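Local coordinates for peptidoglycan recognition protein 3 (Branchiostoma belcheri tsingtauense, PDB 4Z8I) that probably cleaves the amide bond between N-acetylmuramic acid and L-alanine in bacterial peptidoglycan as a zinc amidase fused to a chitin-binding domain, at residues R4-P16 and N26-C40. Sequence-based numbering, arbitrary orientation.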
ATOM      1  N   ARG A   4     -17.590  -4.827   5.024  1.00 82.94           N
ATOM      2  CA  ARG A   4     -17.770  -6.275   4.972  1.00 73.82           C
ATOM      3  C   ARG A   4     -17.668  -6.954   6.334  1.00 73.13           C
ATOM      4  O   ARG A   4     -17.928  -8.152   6.457  1.00 70.54           O
ATOM      5  CB  ARG A   4     -16.780  -6.903   3.990  1.00 61.76           C
ATOM      6  CG  ARG A   4     -16.971  -6.443   2.558  1.00 68.11           C
ATOM      7  CD  ARG A   4     -16.322  -7.396   1.575  1.00 72.16           C
ATOM      8  NE  ARG A   4     -16.562  -6.987   0.195  1.00 95.89           N
ATOM      9  CZ  ARG A   4     -16.199  -7.693  -0.869  1.00118.36           C
ATOM     10  NH1 ARG A   4     -16.459  -7.238  -2.087  1.00121.92           N
ATOM     11  NH2 ARG A   4     -15.578  -8.855  -0.718  1.00123.68           N
ATOM     12  N   TRP A   5     -17.288  -6.192   7.353  1.00 62.78           N
ATOM     13  CA  TRP A   5     -17.253  -6.720   8.710  1.00 60.86           C
ATOM     14  C   TRP A   5     -18.022  -5.821   9.665  1.00 56.18           C
ATOM     15  O   TRP A   5     -18.199  -4.631   9.406  1.00 64.85           O
ATOM     16  CB  TRP A   5     -15.817  -6.896   9.195  1.00 47.80           C
ATOM     17  CG  TRP A   5     -15.033  -5.639   9.190  1.00 58.69           C
ATOM     18  CD1 TRP A   5     -14.927  -4.730  10.203  1.00 58.19           C
ATOM     19  CD2 TRP A   5     -14.232  -5.144   8.117  1.00 55.21           C
ATOM     20  NE1 TRP A   5     -14.106  -3.697   9.823  1.00 64.51           N
ATOM     21  CE2 TRP A   5     -13.667  -3.928   8.544  1.00 54.67           C
ATOM     22  CE3 TRP A   5     -13.939  -5.610   6.834  1.00 55.68           C
ATOM     23  CZ2 TRP A   5     -12.825  -3.174   7.735  1.00 55.45           C
ATOM     24  CZ3 TRP A   5     -13.104  -4.861   6.033  1.00 52.27           C
ATOM     25  CH2 TRP A   5     -12.557  -3.658   6.484  1.00 64.07           C
ATOM     26  N   ARG A   6     -18.473  -6.400  10.772  1.00 55.06           N
ATOM     27  CA  ARG A   6     -19.273  -5.676  11.748  1.00 46.13           C
ATOM     28  C   ARG A   6     -18.403  -4.849  12.686  1.00 58.73           C
ATOM     29  O   ARG A   6     -17.179  -4.974  12.686  1.00 62.14           O
ATOM     30  CB  ARG A   6     -20.123  -6.656  12.552  1.00 41.57           C
ATOM     31  CG  ARG A   6     -20.753  -7.744  11.706  1.00 47.00           C
ATOM     32  CD  ARG A   6     -22.229  -7.894  12.007  1.00 59.18           C
ATOM     33  NE  ARG A   6     -22.480  -8.196  13.412  1.00 57.93           N
ATOM     34  CZ  ARG A   6     -23.693  -8.273  13.949  1.00 64.00           C
ATOM     35  NH1 ARG A   6     -24.764  -8.066  13.196  1.00 59.37           N
ATOM     36  NH2 ARG A   6     -23.836  -8.552  15.237  1.00 75.45           N
ATOM     37  N   SER A   7     -19.046  -4.004  13.485  1.00 73.45           N
ATOM     38  CA  SER A   7     -18.338  -3.125  14.406  1.00 77.50           C
ATOM     39  C   SER A   7     -18.274  -3.730  15.801  1.00 78.17           C
ATOM     40  O   SER A   7     -17.490  -3.290  16.642  1.00 84.65           O
ATOM     41  CB  SER A   7     -19.019  -1.757  14.468  1.00 70.89           C
ATOM     42  OG  SER A   7     -20.360  -1.876  14.913  1.00 70.20           O
ATOM     43  N   ASP A   8     -19.107  -4.740  16.042  1.00 64.70           N
ATOM     44  CA  ASP A   8     -19.147  -5.396  17.342  1.00 57.10           C
ATOM     45  C   ASP A   8     -18.186  -6.579  17.412  1.00 55.19           C
ATOM     46  O   ASP A   8     -17.964  -7.143  18.482  1.00 54.82           O
ATOM     47  CB  ASP A   8     -20.575  -5.827  17.700  1.00 53.28           C
ATOM     48  CG  ASP A   8     -21.163  -6.812  16.704  1.00 57.59           C
ATOM     49  OD1 ASP A   8     -20.594  -6.974  15.605  1.00 56.57           O
ATOM     50  OD2 ASP A   8     -22.207  -7.417  17.022  1.00 54.96           O
ATOM     51  N   GLY A   9     -17.618  -6.948  16.267  1.00 42.98           N
ATOM     52  CA  GLY A   9     -16.606  -7.988  16.219  1.00 44.68           C
ATOM     53  C   GLY A   9     -17.144  -9.370  15.897  1.00 48.19           C
ATOM     54  O   GLY A   9     -16.415 -10.362  15.973  1.00 36.53           O
ATOM     55  N   ARG A  10     -18.421  -9.439  15.536  1.00 47.02           N
ATOM     56  CA  ARG A  10     -19.036 -10.711  15.181  1.00 37.13           C
ATOM     57  C   ARG A  10     -19.009 -10.931  13.669  1.00 48.96           C
ATOM     58  O   ARG A  10     -18.763  -9.998  12.903  1.00 56.93           O
ATOM     59  CB  ARG A  10     -20.459 -10.786  15.730  1.00 60.38           C
ATOM     60  CG  ARG A  10     -20.542 -10.445  17.213  1.00 56.53           C
ATOM     61  CD  ARG A  10     -21.411 -11.425  17.987  1.00 64.86           C
ATOM     62  NE  ARG A  10     -20.851 -12.773  17.989  1.00 68.74           N
ATOM     63  CZ  ARG A  10     -21.363 -13.797  18.666  1.00 62.19           C
ATOM     64  NH1 ARG A  10     -22.452 -13.631  19.406  1.00 66.06           N
ATOM     65  NH2 ARG A  10     -20.786 -14.988  18.603  1.00 47.20           N
ATOM     66  N   CYS A  11     -19.249 -12.169  13.248  1.00 52.68           N
ATOM     67  CA  CYS A  11     -19.125 -12.541  11.841  1.00 52.68           C
ATOM     68  C   CYS A  11     -19.811 -13.875  11.580  1.00 49.42           C
ATOM     69  O   CYS A  11     -20.352 -14.492  12.496  1.00 49.10           O
ATOM     70  CB  CYS A  11     -17.648 -12.641  11.453  1.00 45.22           C
ATOM     71  SG  CYS A  11     -16.744 -13.937  12.349  1.00 44.89           S
ATOM     72  N   GLY A  12     -19.780 -14.324  10.328  1.00 39.72           N
ATOM     73  CA  GLY A  12     -20.390 -15.588   9.961  1.00 48.19           C
ATOM     74  C   GLY A  12     -21.788 -15.438   9.391  1.00 62.99           C
ATOM     75  O   GLY A  12     -22.253 -14.320   9.163  1.00 75.53           O
ATOM     76  N   PRO A  13     -22.468 -16.570   9.160  1.00 58.96           N
ATOM     77  CA  PRO A  13     -23.804 -16.612   8.556  1.00 66.73           C
ATOM     78  C   PRO A  13     -24.916 -16.201   9.522  1.00 68.73           C
ATOM     79  O   PRO A  13     -26.046 -15.984   9.084  1.00 78.80           O
ATOM     80  CB  PRO A  13     -23.958 -18.085   8.172  1.00 61.38           C
ATOM     81  CG  PRO A  13     -23.122 -18.810   9.160  1.00 43.11           C
ATOM     82  CD  PRO A  13     -21.944 -17.921   9.431  1.00 59.09           C
ATOM     83  N   ASN A  14     -24.600 -16.096  10.810  1.00 62.94           N
ATOM     84  CA  ASN A  14     -25.586 -15.693  11.809  1.00 53.17           C
ATOM     85  C   ASN A  14     -25.526 -14.198  12.127  1.00 69.94           C
ATOM     86  O   ASN A  14     -26.495 -13.619  12.619  1.00 66.39           O
ATOM     87  CB  ASN A  14     -25.422 -16.507  13.093  1.00 48.64           C
ATOM     88  CG  ASN A  14     -25.757 -17.973  12.904  1.00 67.33           C
ATOM     89  OD1 ASN A  14     -26.493 -18.342  11.987  1.00 73.91           O
ATOM     90  ND2 ASN A  14     -25.223 -18.818  13.777  1.00 69.33           N
ATOM     91  N   TYR A  15     -24.385 -13.581  11.846  1.00 73.22           N
ATOM     92  CA  TYR A  15     -24.222 -12.149  12.067  1.00 65.64           C
ATOM     93  C   TYR A  15     -23.799 -11.442  10.784  1.00 69.51           C
ATOM     94  O   TYR A  15     -22.623 -11.125  10.602  1.00 66.19           O
ATOM     95  CB  TYR A  15     -23.217 -11.890  13.191  1.00 58.44           C
ATOM     96  CG  TYR A  15     -23.633 -12.490  14.515  1.00 44.30           C
ATOM     97  CD1 TYR A  15     -24.491 -11.809  15.369  1.00 45.74           C
ATOM     98  CD2 TYR A  15     -23.175 -13.741  14.907  1.00 62.22           C
ATOM     99  CE1 TYR A  15     -24.878 -12.356  16.579  1.00 50.97           C
ATOM    100  CE2 TYR A  15     -23.557 -14.297  16.115  1.00 64.06           C
ATOM    101  CZ  TYR A  15     -24.408 -13.599  16.947  1.00 63.60           C
ATOM    102  OH  TYR A  15     -24.788 -14.147  18.150  1.00 84.30           O
ATOM    103  N   PRO A  16     -24.766 -11.195   9.885  1.00 77.04           N
ATOM    104  CA  PRO A  16     -24.486 -10.565   8.590  1.00 58.75           C
ATOM    105  C   PRO A  16     -23.924  -9.159   8.750  1.00 56.07           C
ATOM    106  O   PRO A  16     -24.350  -8.422   9.636  1.00 64.26           O
ATOM    107  CB  PRO A  16     -25.867 -10.497   7.929  1.00 64.54           C
ATOM    108  CG  PRO A  16     -26.685 -11.535   8.625  1.00 59.42           C
ATOM    109  CD  PRO A  16     -26.193 -11.531  10.037  1.00 71.59           C
ATOM    110  N   ASN A  26     -12.044  -7.888   9.027  1.00 39.05           N
ATOM    111  CA  ASN A  26     -11.041  -6.965   8.506  1.00 47.21           C
ATOM    112  C   ASN A  26      -9.700  -7.659   8.287  1.00 62.34           C
ATOM    113  O   ASN A  26      -9.039  -8.053   9.250  1.00 71.37           O
ATOM    114  CB  ASN A  26     -10.880  -5.790   9.475  1.00 45.99           C
ATOM    115  CG  ASN A  26      -9.937  -4.722   8.958  1.00 54.84           C
ATOM    116  OD1 ASN A  26      -9.580  -4.699   7.780  1.00 70.14           O
ATOM    117  ND2 ASN A  26      -9.537  -3.819   9.843  1.00 56.51           N
ATOM    118  N   PRO A  27      -9.292  -7.805   7.016  1.00 64.96           N
ATOM    119  CA  PRO A  27      -8.076  -8.535   6.635  1.00 52.40           C
ATOM    120  C   PRO A  27      -6.832  -7.916   7.250  1.00 46.29           C
ATOM    121  O   PRO A  27      -5.829  -8.597   7.461  1.00 46.34           O
ATOM    122  CB  PRO A  27      -8.028  -8.363   5.111  1.00 33.20           C
ATOM    123  CG  PRO A  27      -9.419  -8.034   4.711  1.00 30.96           C
ATOM    124  CD  PRO A  27      -9.983  -7.241   5.843  1.00 47.71           C
ATOM    125  N   HIS A  28      -6.913  -6.625   7.542  1.00 41.49           N
ATOM    126  CA  HIS A  28      -5.758  -5.868   7.994  1.00 37.43           C
ATOM    127  C   HIS A  28      -5.804  -5.652   9.503  1.00 30.97           C
ATOM    128  O   HIS A  28      -5.042  -4.858  10.055  1.00 55.63           O
ATOM    129  CB  HIS A  28      -5.704  -4.545   7.235  1.00 53.89           C
ATOM    130  CG  HIS A  28      -6.008  -4.691   5.776  1.00 60.51           C
ATOM    131  ND1 HIS A  28      -5.024  -4.827   4.820  1.00 55.80           N
ATOM    132  CD2 HIS A  28      -7.187  -4.752   5.112  1.00 67.82           C
ATOM    133  CE1 HIS A  28      -5.583  -4.951   3.630  1.00 62.56           C
ATOM    134  NE2 HIS A  28      -6.895  -4.910   3.780  1.00 71.61           N
ATOM    135  N   ALA A  29      -6.704  -6.379  10.159  1.00 41.23           N
ATOM    136  CA  ALA A  29      -6.804  -6.374  11.614  1.00 38.62           C
ATOM    137  C   ALA A  29      -6.097  -7.592  12.186  1.00 40.03           C
ATOM    138  O   ALA A  29      -5.919  -8.593  11.494  1.00 53.03           O
ATOM    139  CB  ALA A  29      -8.259  -6.376  12.038  1.00 28.45           C
ATOM    140  N   VAL A  30      -5.704  -7.512  13.454  1.00 45.14           N
ATOM    141  CA  VAL A  30      -5.094  -8.649  14.136  1.00 37.20           C
ATOM    142  C   VAL A  30      -6.089  -9.817  14.223  1.00 52.68           C
ATOM    143  O   VAL A  30      -5.710 -10.982  14.071  1.00 46.47           O
ATOM    144  CB  VAL A  30      -4.555  -8.248  15.536  1.00 38.17           C
ATOM    145  CG1 VAL A  30      -5.642  -7.587  16.367  1.00 68.17           C
ATOM    146  CG2 VAL A  30      -3.987  -9.449  16.267  1.00 46.65           C
ATOM    147  N   ASP A  31      -7.362  -9.493  14.437  1.00 54.20           N
ATOM    148  CA  ASP A  31      -8.425 -10.494  14.456  1.00 46.15           C
ATOM    149  C   ASP A  31      -9.089 -10.631  13.085  1.00 37.60           C
ATOM    150  O   ASP A  31     -10.160 -10.069  12.849  1.00 43.30           O
ATOM    151  CB  ASP A  31      -9.482 -10.143  15.511  1.00 28.91           C
ATOM    152  CG  ASP A  31      -8.925 -10.146  16.925  1.00 53.77           C
ATOM    153  OD1 ASP A  31      -8.509 -11.223  17.401  1.00 47.69           O
ATOM    154  OD2 ASP A  31      -8.917  -9.073  17.564  1.00 55.55           O
ATOM    155  N   HIS A  32      -8.462 -11.391  12.191  1.00 32.50           N
ATOM    156  CA  HIS A  32      -8.933 -11.491  10.808  1.00 33.57           C
ATOM    157  C   HIS A  32      -9.520 -12.854  10.445  1.00 39.71           C
ATOM    158  O   HIS A  32      -9.757 -13.138   9.270  1.00 36.05           O
ATOM    159  CB  HIS A  32      -7.800 -11.148   9.841  1.00 27.55           C
ATOM    160  CG  HIS A  32      -6.503 -11.814  10.177  1.00 37.18           C
ATOM    161  ND1 HIS A  32      -6.391 -13.176  10.360  1.00 40.94           N
ATOM    162  CD2 HIS A  32      -5.260 -11.307  10.358  1.00 40.05           C
ATOM    163  CE1 HIS A  32      -5.136 -13.478  10.645  1.00 40.00           C
ATOM    164  NE2 HIS A  32      -4.430 -12.362  10.646  1.00 30.83           N
ATOM    165  N   CYS A  33      -9.755 -13.694  11.448  1.00 28.46           N
ATOM    166  CA  CYS A  33     -10.331 -15.010  11.206  1.00 29.18           C
ATOM    167  C   CYS A  33     -11.722 -15.131  11.809  1.00 43.94           C
ATOM    168  O   CYS A  33     -11.924 -14.849  12.989  1.00 36.33           O
ATOM    169  CB  CYS A  33      -9.429 -16.101  11.779  1.00 32.07           C
ATOM    170  SG  CYS A  33      -7.813 -16.223  10.992  1.00 37.99           S
ATOM    171  N   CYS A  34     -12.680 -15.555  10.993  1.00 39.21           N
ATOM    172  CA  CYS A  34     -14.035 -15.789  11.470  1.00 42.49           C
ATOM    173  C   CYS A  34     -14.158 -17.235  11.938  1.00 44.92           C
ATOM    174  O   CYS A  34     -14.046 -18.161  11.136  1.00 57.95           O
ATOM    175  CB  CYS A  34     -15.043 -15.507  10.357  1.00 42.69           C
ATOM    176  SG  CYS A  34     -16.757 -15.373  10.909  1.00 74.15           S
ATOM    177  N   SER A  35     -14.388 -17.422  13.233  1.00 45.25           N
ATOM    178  CA  SER A  35     -14.409 -18.756  13.833  1.00 54.15           C
ATOM    179  C   SER A  35     -15.764 -19.452  13.707  1.00 54.76           C
ATOM    180  O   SER A  35     -16.682 -18.932  13.069  1.00 52.41           O
ATOM    181  CB  SER A  35     -14.012 -18.674  15.308  1.00 44.38           C
ATOM    182  OG  SER A  35     -14.997 -17.988  16.062  1.00 43.01           O
ATOM    183  N   GLU A  36     -15.872 -20.634  14.314  1.00 45.29           N
ATOM    184  CA  GLU A  36     -17.120 -21.394  14.357  1.00 50.07           C
ATOM    185  C   GLU A  36     -18.212 -20.610  15.063  1.00 55.95           C
ATOM    186  O   GLU A  36     -19.382 -20.658  14.681  1.00 63.68           O
ATOM    187  CB  GLU A  36     -16.922 -22.702  15.128  1.00 65.78           C
ATOM    188  CG  GLU A  36     -16.192 -23.805  14.390  1.00 78.25           C
ATOM    189  CD  GLU A  36     -15.891 -24.983  15.294  1.00 74.85           C
ATOM    190  OE1 GLU A  36     -16.244 -24.908  16.491  1.00 75.76           O
ATOM    191  OE2 GLU A  36     -15.304 -25.976  14.815  1.00 77.28           O
ATOM    192  N   TRP A  37     -17.816 -19.894  16.108  1.00 53.79           N
ATOM    193  CA  TRP A  37     -18.763 -19.268  17.017  1.00 52.31           C
ATOM    194  C   TRP A  37     -19.137 -17.859  16.580  1.00 47.44           C
ATOM    195  O   TRP A  37     -19.814 -17.133  17.307  1.00 64.50           O
ATOM    196  CB  TRP A  37     -18.182 -19.268  18.429  1.00 60.31           C
ATOM    197  CG  TRP A  37     -17.566 -20.586  18.777  1.00 53.79           C
ATOM    198  CD1 TRP A  37     -16.245 -20.923  18.705  1.00 51.85           C
ATOM    199  CD2 TRP A  37     -18.255 -21.756  19.227  1.00 56.68           C
ATOM    200  NE1 TRP A  37     -16.069 -22.230  19.095  1.00 62.45           N
ATOM    201  CE2 TRP A  37     -17.288 -22.762  19.422  1.00 58.82           C
ATOM    202  CE3 TRP A  37     -19.595 -22.048  19.493  1.00 48.08           C
ATOM    203  CZ2 TRP A  37     -17.622 -24.038  19.870  1.00 46.21           C
ATOM    204  CZ3 TRP A  37     -19.922 -23.312  19.935  1.00 57.91           C
ATOM    205  CH2 TRP A  37     -18.942 -24.292  20.119  1.00 58.39           C
ATOM    206  N   GLY A  38     -18.694 -17.480  15.387  1.00 45.10           N
ATOM    207  CA  GLY A  38     -19.082 -16.215  14.798  1.00 46.31           C
ATOM    208  C   GLY A  38     -18.393 -15.013  15.408  1.00 58.29           C
ATOM    209  O   GLY A  38     -18.962 -13.922  15.446  1.00 57.29           O
ATOM    210  N   TRP A  39     -17.171 -15.211  15.892  1.00 61.16           N
ATOM    211  CA  TRP A  39     -16.356 -14.102  16.370  1.00 51.90           C
ATOM    212  C   TRP A  39     -15.154 -13.895  15.462  1.00 40.62           C
ATOM    213  O   TRP A  39     -14.586 -14.853  14.936  1.00 49.04           O
ATOM    214  CB  TRP A  39     -15.869 -14.350  17.801  1.00 35.23           C
ATOM    215  CG  TRP A  39     -16.904 -14.129  18.856  1.00 50.67           C
ATOM    216  CD1 TRP A  39     -17.629 -15.085  19.507  1.00 58.14           C
ATOM    217  CD2 TRP A  39     -17.323 -12.872  19.393  1.00 55.82           C
ATOM    218  NE1 TRP A  39     -18.477 -14.497  20.416  1.00 51.87           N
ATOM    219  CE2 TRP A  39     -18.311 -13.139  20.363  1.00 54.31           C
ATOM    220  CE3 TRP A  39     -16.963 -11.544  19.146  1.00 57.21           C
ATOM    221  CZ2 TRP A  39     -18.940 -12.126  21.083  1.00 47.87           C
ATOM    222  CZ3 TRP A  39     -17.589 -10.543  19.860  1.00 37.40           C
ATOM    223  CH2 TRP A  39     -18.564 -10.838  20.818  1.00 42.35           C
ATOM    224  N   CYS A  40     -14.770 -12.639  15.273  1.00 35.41           N
ATOM    225  CA  CYS A  40     -13.504 -12.337  14.627  1.00 39.60           C
ATOM    226  C   CYS A  40     -12.387 -12.486  15.656  1.00 53.87           C
ATOM    227  O   CYS A  40     -12.381 -11.800  16.683  1.00 46.10           O
ATOM    228  CB  CYS A  40     -13.515 -10.928  14.031  1.00 34.08           C
ATOM    229  SG  CYS A  40     -14.584 -10.758  12.576  1.00 66.04           S
TER
HETATM  230  O   HOH W   1     -22.225 -18.961  14.479  1.00 55.82           O
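Gly38 O is gripped from the 4-16 segment by two donors: the backbone N of Cys11 at 2.8 Å, standing well above the carbonyl plane, and, weakly, Arg10 NE. Arg10 CA adds a CA-H...O contact to the same oxygen. Two residues back from Cys11 and two on from Gly38, Cys40 N donates to Gly9 O at 2.9 Å, almost straight at 173°. These bonds flank the pair Arg10-Trp39, a single beta bridge. Positive phi suits Gly9 and Gly38 to their places. Above the bridge the Arg10 guanidinium lies on the Trp39 indole, planes 19° apart, with CZ 3.8 Å from the centroid of the five-membered ring, a cation-pi stack; the chain bends at chi2 and chi3 to lay it there, and CD sits over the six-membered ring. Tyr15 covers the other guanidinium face, so the group is sandwiched. The half-cystine pattern, with Cys11-Cys34 joining the segments, Cys25-Cys40 and Cys33-Cys47, together with little regular structure, is consistent with a hevein-like chitin-binding domain, apart from the zinc amidase domain. Cys11 SG, held between its backbone N and carbonyl carbon (chi1 63°), meets Cys34 SG at 2.0 Å, while Cys11 CB packs against Cys40 SG. At the far end the Asn26 amide lies nearly parallel to the Trp5 indole, stacked on it, and Asn26 CB makes a CH-pi contact over the six-membered ring, 3.6 Å from its centroid; Asn26 OD1, over the same face, also accepts from His28 N in an Asx turn. An alanine in place of Trp5 would remove the indole and is likely to leave the Asn26 amide without its stacking surface and Pro27 CD without its apolar neighbour. Asp8 OD1 accepts from Arg10 N, a second Asx turn, and Asp8 salt-bridges Arg6.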